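Lipoprotein signal peptidase (Staphylococcus aureus, PDB 6RYO) removes signal peptides from bacterial membrane prolipoproteins, acting as an aspartic endopeptidase of the peptidase A8 family in lipoprotein biosynthesis. Local coordinates at residues A[70-75]-A[153-158]; A[114-119]-A[171-176]; A[97-102]-A[125-130]. One frame throughout, in Å; residues are numbered along the deposited sequence.

Interaction 1: residues A[70-75]-A[153-158]; sequences NITSHR and FPIFNI. With OLC ((2R)-2,3-dihydroxypropyl (9Z)-octadec-9-enoate), chain B; OLC ((2R)-2,3-dihydroxypropyl (9Z)-octadec-9-enoate), chain C.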
loop_
_atom_site.group_PDB
_atom_site.type_symbol
_atom_site.label_atom_id
_atom_site.label_comp_id
_atom_site.label_asym_id
_atom_site.label_seq_id
_atom_site.Cartn_x
_atom_site.Cartn_y
_atom_site.Cartn_z
ATOM N N ASN A 70 10.369 -11.526 -10.390
ATOM C CA ASN A 70 11.514 -11.750 -9.524
ATOM C C ASN A 70 11.299 -11.047 -8.190
ATOM O O ASN A 70 10.507 -10.106 -8.081
ATOM C CB ASN A 70 12.813 -11.251 -10.171
ATOM C CG ASN A 70 13.222 -12.074 -11.372
ATOM O OD1 ASN A 70 13.915 -13.078 -11.231
ATOM N ND2 ASN A 70 12.804 -11.650 -12.564
ATOM N N ILE A 71 11.998 -11.531 -7.167
ATOM C CA ILE A 71 12.051 -10.870 -5.867
ATOM C C ILE A 71 13.393 -10.153 -5.799
ATOM O O ILE A 71 14.427 -10.760 -5.503
ATOM C CB ILE A 71 11.873 -11.856 -4.711
ATOM C CG1 ILE A 71 10.522 -12.562 -4.813
ATOM C CG2 ILE A 71 11.986 -11.130 -3.385
ATOM C CD1 ILE A 71 9.331 -11.626 -4.797
ATOM N N THR A 72 13.378 -8.854 -6.068
ATOM C CA THR A 72 14.586 -8.041 -6.127
ATOM C C THR A 72 14.590 -7.106 -4.925
ATOM O O THR A 72 13.736 -6.219 -4.817
ATOM C CB THR A 72 14.651 -7.265 -7.440
ATOM O OG1 THR A 72 14.633 -8.184 -8.540
ATOM C CG2 THR A 72 15.923 -6.446 -7.503
ATOM N N SER A 73 15.544 -7.313 -4.020
ATOM C CA SER A 73 15.619 -6.520 -2.800
ATOM C C SER A 73 15.986 -5.079 -3.135
ATOM O O SER A 73 17.036 -4.820 -3.733
ATOM C CB SER A 73 16.638 -7.126 -1.838
ATOM O OG SER A 73 16.646 -6.438 -0.599
ATOM N N HIS A 74 15.115 -4.144 -2.760
ATOM C CA HIS A 74 15.338 -2.725 -2.993
ATOM C C HIS A 74 14.837 -1.940 -1.788
ATOM O O HIS A 74 13.987 -2.408 -1.026
ATOM C CB HIS A 74 14.634 -2.248 -4.275
ATOM C CG HIS A 74 14.770 -0.777 -4.532
ATOM N ND1 HIS A 74 15.966 -0.192 -4.887
ATOM C CD2 HIS A 74 13.863 0.227 -4.473
ATOM C CE1 HIS A 74 15.789 1.108 -5.044
ATOM N NE2 HIS A 74 14.521 1.388 -4.799
ATOM N N ARG A 75 15.375 -0.733 -1.624
ATOM C CA ARG A 75 14.913 0.207 -0.614
ATOM C C ARG A 75 14.563 1.523 -1.294
ATOM O O ARG A 75 15.286 1.978 -2.185
ATOM C CB ARG A 75 15.972 0.440 0.474
ATOM C CG ARG A 75 16.444 -0.825 1.181
ATOM C CD ARG A 75 15.284 -1.578 1.811
ATOM N NE ARG A 75 15.738 -2.716 2.608
ATOM C CZ ARG A 75 15.987 -3.926 2.117
ATOM N NH1 ARG A 75 15.836 -4.165 0.822
ATOM N NH2 ARG A 75 16.394 -4.896 2.922
ATOM N N PHE A 153 9.085 -0.256 -14.711
ATOM C CA PHE A 153 8.088 -0.108 -13.666
ATOM C C PHE A 153 8.758 -0.399 -12.328
ATOM O O PHE A 153 9.345 -1.473 -12.156
ATOM C CB PHE A 153 6.915 -1.056 -13.908
ATOM C CG PHE A 153 5.667 -0.684 -13.157
ATOM C CD1 PHE A 153 4.933 0.433 -13.519
ATOM C CD2 PHE A 153 5.216 -1.462 -12.100
ATOM C CE1 PHE A 153 3.782 0.777 -12.836
ATOM C CE2 PHE A 153 4.064 -1.122 -11.415
ATOM C CZ PHE A 153 3.347 -0.001 -11.783
ATOM N N PRO A 154 8.706 0.524 -11.371
ATOM C CA PRO A 154 9.559 0.407 -10.182
ATOM C C PRO A 154 9.219 -0.811 -9.335
ATOM O O PRO A 154 8.129 -1.379 -9.414
ATOM C CB PRO A 154 9.278 1.708 -9.420
ATOM C CG PRO A 154 7.904 2.100 -9.862
ATOM C CD PRO A 154 7.821 1.699 -11.306
ATOM N N ILE A 155 10.187 -1.204 -8.510
ATOM C CA ILE A 155 9.994 -2.306 -7.575
ATOM C C ILE A 155 9.061 -1.840 -6.464
ATOM O O ILE A 155 9.322 -0.829 -5.801
ATOM C CB ILE A 155 11.339 -2.786 -7.015
ATOM C CG1 ILE A 155 12.318 -3.072 -8.156
ATOM C CG2 ILE A 155 11.155 -4.028 -6.160
ATOM C CD1 ILE A 155 13.719 -3.421 -7.699
ATOM N N PHE A 156 7.966 -2.568 -6.261
ATOM C CA PHE A 156 6.960 -2.199 -5.272
ATOM C C PHE A 156 6.748 -3.346 -4.282
ATOM O O PHE A 156 7.481 -4.339 -4.286
ATOM C CB PHE A 156 5.652 -1.789 -5.955
ATOM C CG PHE A 156 5.040 -2.867 -6.806
ATOM C CD1 PHE A 156 5.456 -3.058 -8.113
ATOM C CD2 PHE A 156 4.032 -3.675 -6.304
ATOM C CE1 PHE A 156 4.889 -4.043 -8.900
ATOM C CE2 PHE A 156 3.460 -4.659 -7.086
ATOM C CZ PHE A 156 3.888 -4.840 -8.387
ATOM N N ASN A 157 5.739 -3.199 -3.426
ATOM C CA ASN A 157 5.495 -4.144 -2.343
ATOM C C ASN A 157 3.991 -4.344 -2.186
ATOM O O ASN A 157 3.190 -3.893 -3.011
ATOM C CB ASN A 157 6.158 -3.650 -1.050
ATOM C CG ASN A 157 5.806 -2.208 -0.725
ATOM O OD1 ASN A 157 4.675 -1.771 -0.926
ATOM N ND2 ASN A 157 6.785 -1.460 -0.228
ATOM N N ILE A 158 3.607 -5.041 -1.114
ATOM C CA ILE A 158 2.197 -5.324 -0.865
ATOM C C ILE A 158 1.438 -4.045 -0.529
ATOM O O ILE A 158 0.305 -3.844 -0.982
ATOM C CB ILE A 158 2.057 -6.377 0.250
ATOM C CG1 ILE A 158 2.792 -7.663 -0.138
ATOM C CG2 ILE A 158 0.597 -6.665 0.528
ATOM C CD1 ILE A 158 2.210 -8.356 -1.350
HETATM C C10 OLC B . -1.079 -7.125 -7.622
HETATM C C9 OLC B . -1.642 -5.937 -7.666
HETATM C C11 OLC B . -0.385 -7.691 -8.858
HETATM C C8 OLC B . -1.601 -5.122 -8.958
HETATM C C24 OLC B . 7.683 1.938 -6.176
HETATM C C12 OLC B . 0.782 -8.576 -8.424
HETATM C C7 OLC B . -1.314 -3.658 -8.641
HETATM C C13 OLC B . 2.030 -8.189 -9.213
HETATM C C6 OLC B . 0.190 -3.405 -8.725
HETATM C C14 OLC B . 2.832 -9.450 -9.525
HETATM C C5 OLC B . 0.458 -1.927 -8.462
HETATM C C4 OLC B . 1.960 -1.671 -8.389
HETATM C C3 OLC B . 2.197 -0.316 -7.728
HETATM C C2 OLC B . 3.508 0.275 -8.238
HETATM C C21 OLC B . 5.504 3.049 -6.701
HETATM C C1 OLC B . 3.921 1.443 -7.349
HETATM C C22 OLC B . 6.624 2.914 -5.674
HETATM O O19 OLC B . 3.105 2.048 -6.738
HETATM O O25 OLC B . 8.952 2.402 -5.803
HETATM O O23 OLC B . 7.219 4.160 -5.464
HETATM O O20 OLC B . 5.272 1.788 -7.254
HETATM C C18 OLC C . 1.016 -9.581 -4.582
HETATM C C10 OLC C . -5.974 -6.685 -1.556
HETATM C C9 OLC C . -7.170 -7.234 -1.485
HETATM C C17 OLC C . 0.103 -8.359 -4.567
HETATM C C11 OLC C . -4.882 -7.079 -0.565
HETATM C C8 OLC C . -7.484 -8.272 -0.408
HETATM C C24 OLC C . -19.259 -10.262 0.268
HETATM C C16 OLC C . -1.347 -8.832 -4.538
HETATM C C12 OLC C . -3.519 -6.680 -1.124
HETATM C C7 OLC C . -8.703 -9.097 -0.819
HETATM C C15 OLC C . -1.671 -9.329 -3.132
HETATM C C13 OLC C . -3.213 -7.549 -2.340
HETATM C C6 OLC C . -9.963 -8.233 -0.781
HETATM C C14 OLC C . -1.811 -8.133 -2.196
HETATM C C5 OLC C . -10.685 -8.425 0.551
HETATM C C4 OLC C . -11.753 -9.510 0.416
HETATM C C3 OLC C . -13.138 -8.874 0.516
HETATM C C2 OLC C . -13.991 -9.659 1.512
HETATM C C21 OLC C . -17.009 -10.622 1.279
HETATM C C1 OLC C . -15.364 -9.001 1.633
HETATM C C22 OLC C . -18.512 -10.685 1.531
HETATM O O19 OLC C . -15.521 -7.886 1.265
HETATM O O25 OLC C . -20.569 -9.902 0.608
HETATM O O23 OLC C . -18.875 -11.992 1.882
HETATM O O20 OLC C . -16.439 -9.714 2.175
#

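Interaction 2: residues A[114-119]-A[171-176]; sequences LFMQVA and IIALLK. With OLC ((2R)-2,3-dihydroxypropyl (9Z)-octadec-9-enoate), chain D.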
loop_
_atom_site.group_PDB
_atom_site.type_symbol
_atom_site.label_atom_id
_atom_site.label_comp_id
_atom_site.label_asym_id
_atom_site.label_seq_id
_atom_site.Cartn_x
_atom_site.Cartn_y
_atom_site.Cartn_z
ATOM N N LEU A 114 -20.606 -1.490 1.656
ATOM C CA LEU A 114 -19.477 -2.364 1.963
ATOM C C LEU A 114 -18.376 -2.241 0.916
ATOM O O LEU A 114 -17.186 -2.314 1.245
ATOM C CB LEU A 114 -19.951 -3.813 2.075
ATOM C CG LEU A 114 -18.877 -4.881 2.295
ATOM C CD1 LEU A 114 -18.093 -4.594 3.564
ATOM C CD2 LEU A 114 -19.502 -6.269 2.353
ATOM N N PHE A 115 -18.755 -2.060 -0.352
ATOM C CA PHE A 115 -17.772 -1.985 -1.430
ATOM C C PHE A 115 -16.771 -0.859 -1.197
ATOM O O PHE A 115 -15.555 -1.062 -1.303
ATOM C CB PHE A 115 -18.483 -1.803 -2.773
ATOM C CG PHE A 115 -17.551 -1.663 -3.940
ATOM C CD1 PHE A 115 -17.206 -0.410 -4.423
ATOM C CD2 PHE A 115 -17.022 -2.782 -4.559
ATOM C CE1 PHE A 115 -16.349 -0.278 -5.497
ATOM C CE2 PHE A 115 -16.165 -2.658 -5.635
ATOM C CZ PHE A 115 -15.829 -1.404 -6.105
ATOM N N MET A 116 -17.263 0.342 -0.893
ATOM C CA MET A 116 -16.361 1.466 -0.668
ATOM C C MET A 116 -15.600 1.315 0.643
ATOM O O MET A 116 -14.425 1.690 0.729
ATOM C CB MET A 116 -17.136 2.783 -0.689
ATOM C CG MET A 116 -17.524 3.246 -2.082
ATOM S SD MET A 116 -17.597 5.045 -2.206
ATOM C CE MET A 116 -18.988 5.412 -1.139
ATOM N N GLN A 117 -16.258 0.781 1.676
ATOM C CA GLN A 117 -15.580 0.563 2.951
ATOM C C GLN A 117 -14.413 -0.406 2.798
ATOM O O GLN A 117 -13.366 -0.234 3.434
ATOM C CB GLN A 117 -16.578 0.055 3.991
ATOM C CG GLN A 117 -17.605 1.095 4.429
ATOM C CD GLN A 117 -18.545 0.577 5.500
ATOM O OE1 GLN A 117 -18.299 -0.466 6.106
ATOM N NE2 GLN A 117 -19.630 1.304 5.736
ATOM N N VAL A 118 -14.577 -1.438 1.966
ATOM C CA VAL A 118 -13.461 -2.327 1.647
ATOM C C VAL A 118 -12.368 -1.558 0.914
ATOM O O VAL A 118 -11.172 -1.720 1.192
ATOM C CB VAL A 118 -13.951 -3.532 0.822
ATOM C CG1 VAL A 118 -12.769 -4.320 0.264
ATOM C CG2 VAL A 118 -14.838 -4.432 1.670
ATOM N N ALA A 119 -12.766 -0.714 -0.042
ATOM C CA ALA A 119 -11.796 0.060 -0.810
ATOM C C ALA A 119 -11.017 1.016 0.085
ATOM O O ALA A 119 -9.790 1.124 -0.020
ATOM C CB ALA A 119 -12.506 0.819 -1.930
ATOM N N ILE A 171 -12.247 4.012 -8.373
ATOM C CA ILE A 171 -12.454 4.456 -9.749
ATOM C C ILE A 171 -13.650 3.737 -10.356
ATOM O O ILE A 171 -14.439 4.327 -11.103
ATOM C CB ILE A 171 -11.173 4.248 -10.581
ATOM C CG1 ILE A 171 -10.116 5.287 -10.197
ATOM C CG2 ILE A 171 -11.474 4.314 -12.068
ATOM C CD1 ILE A 171 -8.827 5.156 -10.972
ATOM N N ILE A 172 -13.818 2.453 -10.025
ATOM C CA ILE A 172 -15.030 1.742 -10.419
ATOM C C ILE A 172 -16.230 2.265 -9.639
ATOM O O ILE A 172 -17.340 2.360 -10.179
ATOM C CB ILE A 172 -14.840 0.224 -10.229
ATOM C CG1 ILE A 172 -13.712 -0.281 -11.130
ATOM C CG2 ILE A 172 -16.130 -0.529 -10.517
ATOM C CD1 ILE A 172 -13.361 -1.735 -10.917
ATOM N N ALA A 173 -16.031 2.632 -8.368
ATOM C CA ALA A 173 -17.102 3.262 -7.603
ATOM C C ALA A 173 -17.350 4.695 -8.059
ATOM O O ALA A 173 -18.477 5.192 -7.946
ATOM C CB ALA A 173 -16.777 3.228 -6.111
ATOM N N LEU A 174 -16.320 5.371 -8.571
ATOM C CA LEU A 174 -16.511 6.681 -9.181
ATOM C C LEU A 174 -17.163 6.592 -10.553
ATOM O O LEU A 174 -17.744 7.580 -11.012
ATOM C CB LEU A 174 -15.177 7.420 -9.307
ATOM C CG LEU A 174 -14.581 8.020 -8.032
ATOM C CD1 LEU A 174 -13.294 8.768 -8.350
ATOM C CD2 LEU A 174 -15.587 8.929 -7.341
ATOM N N LEU A 175 -17.083 5.437 -11.214
ATOM C CA LEU A 175 -17.690 5.256 -12.525
ATOM C C LEU A 175 -19.182 4.960 -12.452
ATOM O O LEU A 175 -19.762 4.496 -13.441
ATOM C CB LEU A 175 -16.965 4.153 -13.297
ATOM C CG LEU A 175 -15.696 4.617 -14.015
ATOM C CD1 LEU A 175 -14.933 3.433 -14.589
ATOM C CD2 LEU A 175 -16.041 5.621 -15.106
ATOM N N LYS A 176 -19.806 5.203 -11.304
ATOM C CA LYS A 176 -21.252 5.288 -11.236
ATOM C C LYS A 176 -21.700 6.680 -11.671
ATOM O O LYS A 176 -20.910 7.628 -11.706
ATOM C CB LYS A 176 -21.748 4.981 -9.823
ATOM C CG LYS A 176 -21.695 3.507 -9.459
ATOM C CD LYS A 176 -22.653 2.703 -10.322
ATOM C CE LYS A 176 -22.657 1.234 -9.937
ATOM N NZ LYS A 176 -23.647 0.464 -10.739
HETATM C C10 OLC D . -4.685 -9.912 -6.966
HETATM C C9 OLC D . -5.622 -9.666 -6.074
HETATM C C11 OLC D . -4.998 -9.806 -8.458
HETATM C C8 OLC D . -7.026 -9.278 -6.532
HETATM C C24 OLC D . -18.466 -7.037 -1.143
HETATM C C7 OLC D . -7.768 -8.570 -5.400
HETATM C C6 OLC D . -9.012 -7.889 -5.965
HETATM C C5 OLC D . -9.884 -7.390 -4.817
HETATM C C4 OLC D . -11.309 -7.163 -5.317
HETATM C C3 OLC D . -12.286 -7.716 -4.282
HETATM C C2 OLC D . -13.695 -7.204 -4.576
HETATM C C21 OLC D . -16.246 -6.756 -2.242
HETATM C C1 OLC D . -14.219 -6.442 -3.359
HETATM C C22 OLC D . -17.735 -6.445 -2.343
HETATM O O19 OLC D . -13.482 -6.143 -2.480
HETATM O O25 OLC D . -19.826 -6.716 -1.233
HETATM O O23 OLC D . -17.919 -5.058 -2.360
HETATM O O20 OLC D . -15.572 -6.102 -3.278
#

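Interaction 3: residues A[97-102]-A[125-130]; sequences IILIAL and AGALGN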
loop_
_atom_site.group_PDB
_atom_site.type_symbol
_atom_site.label_atom_id
_atom_site.label_comp_id
_atom_site.label_asym_id
_atom_site.label_seq_id
_atom_site.Cartn_x
_atom_site.Cartn_y
_atom_site.Cartn_z
ATOM N N ILE A 97 -2.314 13.182 7.254
ATOM C CA ILE A 97 -3.472 13.949 6.797
ATOM C C ILE A 97 -4.413 13.065 5.989
ATOM O O ILE A 97 -5.641 13.151 6.119
ATOM C CB ILE A 97 -3.012 15.177 5.988
ATOM C CG1 ILE A 97 -2.359 16.211 6.905
ATOM C CG2 ILE A 97 -4.178 15.806 5.236
ATOM C CD1 ILE A 97 -1.878 17.450 6.181
ATOM N N ILE A 98 -3.854 12.191 5.155
ATOM C CA ILE A 98 -4.676 11.318 4.326
ATOM C C ILE A 98 -5.249 10.168 5.148
ATOM O O ILE A 98 -6.385 9.737 4.920
ATOM C CB ILE A 98 -3.855 10.822 3.123
ATOM C CG1 ILE A 98 -3.452 12.009 2.240
ATOM C CG2 ILE A 98 -4.637 9.798 2.322
ATOM C CD1 ILE A 98 -2.709 11.625 0.982
ATOM N N LEU A 99 -4.482 9.657 6.117
ATOM C CA LEU A 99 -4.999 8.604 6.986
ATOM C C LEU A 99 -6.213 9.085 7.773
ATOM O O LEU A 99 -7.163 8.325 7.994
ATOM C CB LEU A 99 -3.904 8.116 7.937
ATOM C CG LEU A 99 -2.858 7.137 7.395
ATOM C CD1 LEU A 99 -1.852 6.772 8.478
ATOM C CD2 LEU A 99 -3.523 5.888 6.837
ATOM N N ILE A 100 -6.201 10.350 8.199
ATOM C CA ILE A 100 -7.338 10.898 8.931
ATOM C C ILE A 100 -8.521 11.115 7.996
ATOM O O ILE A 100 -9.673 10.853 8.359
ATOM C CB ILE A 100 -6.928 12.197 9.647
ATOM C CG1 ILE A 100 -5.756 11.939 10.597
ATOM C CG2 ILE A 100 -8.104 12.792 10.397
ATOM C CD1 ILE A 100 -5.992 10.804 11.571
ATOM N N ALA A 101 -8.256 11.590 6.775
ATOM C CA ALA A 101 -9.333 11.836 5.821
ATOM C C ALA A 101 -10.027 10.541 5.415
ATOM O O ALA A 101 -11.245 10.525 5.202
ATOM C CB ALA A 101 -8.786 12.561 4.590
ATOM N N LEU A 102 -9.269 9.447 5.297
ATOM C CA LEU A 102 -9.866 8.159 4.951
ATOM C C LEU A 102 -10.860 7.711 6.016
ATOM O O LEU A 102 -11.962 7.249 5.696
ATOM C CB LEU A 102 -8.771 7.110 4.756
ATOM C CG LEU A 102 -8.050 7.119 3.408
ATOM C CD1 LEU A 102 -6.833 6.211 3.450
ATOM C CD2 LEU A 102 -9.003 6.687 2.303
ATOM N N ALA A 125 -4.905 0.512 4.648
ATOM C CA ALA A 125 -3.879 -0.473 4.977
ATOM C C ALA A 125 -2.622 -0.268 4.142
ATOM O O ALA A 125 -1.501 -0.375 4.655
ATOM C CB ALA A 125 -4.426 -1.887 4.779
ATOM N N GLY A 126 -2.786 0.023 2.848
ATOM C CA GLY A 126 -1.629 0.238 1.997
ATOM C C GLY A 126 -0.818 1.462 2.379
ATOM O O GLY A 126 0.402 1.485 2.194
ATOM N N ALA A 127 -1.477 2.495 2.913
ATOM C CA ALA A 127 -0.757 3.680 3.364
ATOM C C ALA A 127 -0.064 3.437 4.699
ATOM O O ALA A 127 1.063 3.899 4.911
ATOM C CB ALA A 127 -1.712 4.867 3.474
ATOM N N LEU A 128 -0.728 2.721 5.611
ATOM C CA LEU A 128 -0.149 2.449 6.925
ATOM C C LEU A 128 1.063 1.528 6.823
ATOM O O LEU A 128 2.046 1.705 7.554
ATOM C CB LEU A 128 -1.212 1.843 7.846
ATOM C CG LEU A 128 -0.794 1.552 9.288
ATOM C CD1 LEU A 128 -0.159 2.783 9.928
ATOM C CD2 LEU A 128 -1.995 1.088 10.095
ATOM N N GLY A 129 1.006 0.532 5.932
ATOM C CA GLY A 129 2.126 -0.385 5.781
ATOM C C GLY A 129 3.412 0.323 5.399
ATOM O O GLY A 129 4.475 0.059 5.971
ATOM N N ASN A 130 3.336 1.231 4.418
ATOM C CA ASN A 130 4.501 2.041 4.075
ATOM C C ASN A 130 4.830 3.039 5.178
ATOM O O ASN A 130 6.002 3.378 5.380
ATOM C CB ASN A 130 4.267 2.774 2.753
ATOM C CG ASN A 130 4.425 1.871 1.546
ATOM O OD1 ASN A 130 5.154 0.882 1.593
ATOM N ND2 ASN A 130 3.736 2.205 0.459
#

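Interaction 1: residues A[70-75]-A[153-158]
Ile155 carries the apolar part of this contact, reaching from the loop before helix 158-174 to two alternate residues of strand 69-76. Its CG1 lies anti to the carbonyl carbon (chi1 -52°) and the chain is extended beyond it (chi2 174°), which delivers CD1 between Thr72 and His74. That methyl lies 3.7 Å from CG2 of Thr72, whose side chain it crosses at about a right angle, and 3.7 Å from CB of His74. The other branch, CG2 of Ile155, rests 3.6 Å from the backbone O of Thr72.

Lipid packing covers a different part of the loop. Phe156, whose side chain sets out away from the strand, has the monoolein carbon C4 3.4 Å above its ring plane and over its centre. Phe153 CE2 lies 3.5 Å from C2 of the same lipid chain.

Polar bonds run within 70-75 and from both segments to their surroundings. Arg75 NH1 donates to OG of Ser73 at 2.8 Å (N-H...O 162°), with OG close to the guanidinium plane. Thr72 OG1 is hydrogen-bonded to Asp145, whereas Asn157 OD1 accepts from the backbone N of Asp160. This last bond is the signature of an N-cap: Asn157 starts the helix bearing Asp160, and Ile155 packs beside Asp142, so the loop borders the predicted aspartic dyad of the peptidase.

Interaction 2: residues A[114-119]-A[171-176]
Phe115 and Ala173 meet at the tight point of this contact, where the start of helix 114-137 faces the end of helix 158-174. Ala173 CB lies 3.6 Å from CE1 of Phe115 and 4.0 Å from CD1, near the ring plane, so the methyl abuts the ring's edge and does not cover a face. CG of Phe115 stands anti to its backbone N (chi1 178°), and this carries the ring across to the neighbouring helix. Leu169, further back on that helix, also touches Phe115.

Packing is looser around this point. Met116 contributes CG alone, 4.1 Å from Ala173 CB, and its bent chain brings no other atom closer to the second helix. The helix ends at Leu174; Leu175 is the first residue to leave helical geometry, and both it and Lys176 are poorly ordered. A lipid head group occupies the opposite edge of the Phe115 ring. The monoolein oxygen O23 lies 3.3 Å from CD2, the carbon para to CE1, and the carbonyl oxygen O19 sits 3.4 Å from CG1 of Val118.

With two apolar pairs and no polar bond between the segments, the chemistry is plain van der Waals contact: a small alanine permits close approach to an aromatic edge, while a monoolein head group meets another part of the same ring, consistent with a contact at the lipid-facing surface.

Interaction 3: residues A[97-102]-A[125-130]
Leu99 and Ala127 bring together two successive helices, 87-108 and 114-137, as neighbours in the transmembrane helix bundle. Walking along 97-102, Ile98 comes first. Its side chain sets out toward the other helix yet stays 5.8 Å from the nearest atom of 125-130; it packs instead on a modified side chain of the bound peptide, as Ala127 does.

Leu99 follows and makes the direct contact. Its CG is anti to the carbonyl carbon (chi1 -79°), and with CD1 continuing the extended chain (chi2 180°), CD2 is the branch turned to Ala127. The CA atoms of this pair, 7.4 Å apart, are the nearest between the segments. CD2 of Leu99 comes within 4.4 Å of Leu128 N as well. Leu99 also touches Phe124, one turn earlier on the partner helix.

Leu102, one turn on, likewise points across, but it packs on Ile120 and Leu123, extending the apolar seam toward the end of helix 87-108 and the start of helix 114-137. Asn130 ND2, beyond the seam, is hydrogen-bonded to Asp160 OD1 and to the peptide backbone. Between 97-102 and 125-130 the closest approach is that of two methyls, Leu99 CD2 and Ala127 CB, 4.0 Å apart.

How the interactions relate
Interaction 3 is the buried contact, its centre about 9 Å from that of the chain; interactions 1 and 2 lie nearer the surface, at about 13 and 17 Å. Interactions 2 and 3 share helix 114-137 but use different stretches of it. Interactions 1 and 2 take the loop leading into helix 158-174 and its far end. None has a hydrogen bond between its segments; carbon atoms meet, and in interaction 1 a methyl also rests on a backbone carbonyl. Monoolein lies against residues of all three, Leu128 in the case of interaction 3. A weak bond from Asn157 ND2 to Asn130 OD1 links interactions 1 and 3; interaction 2 stands away from the predicted active site.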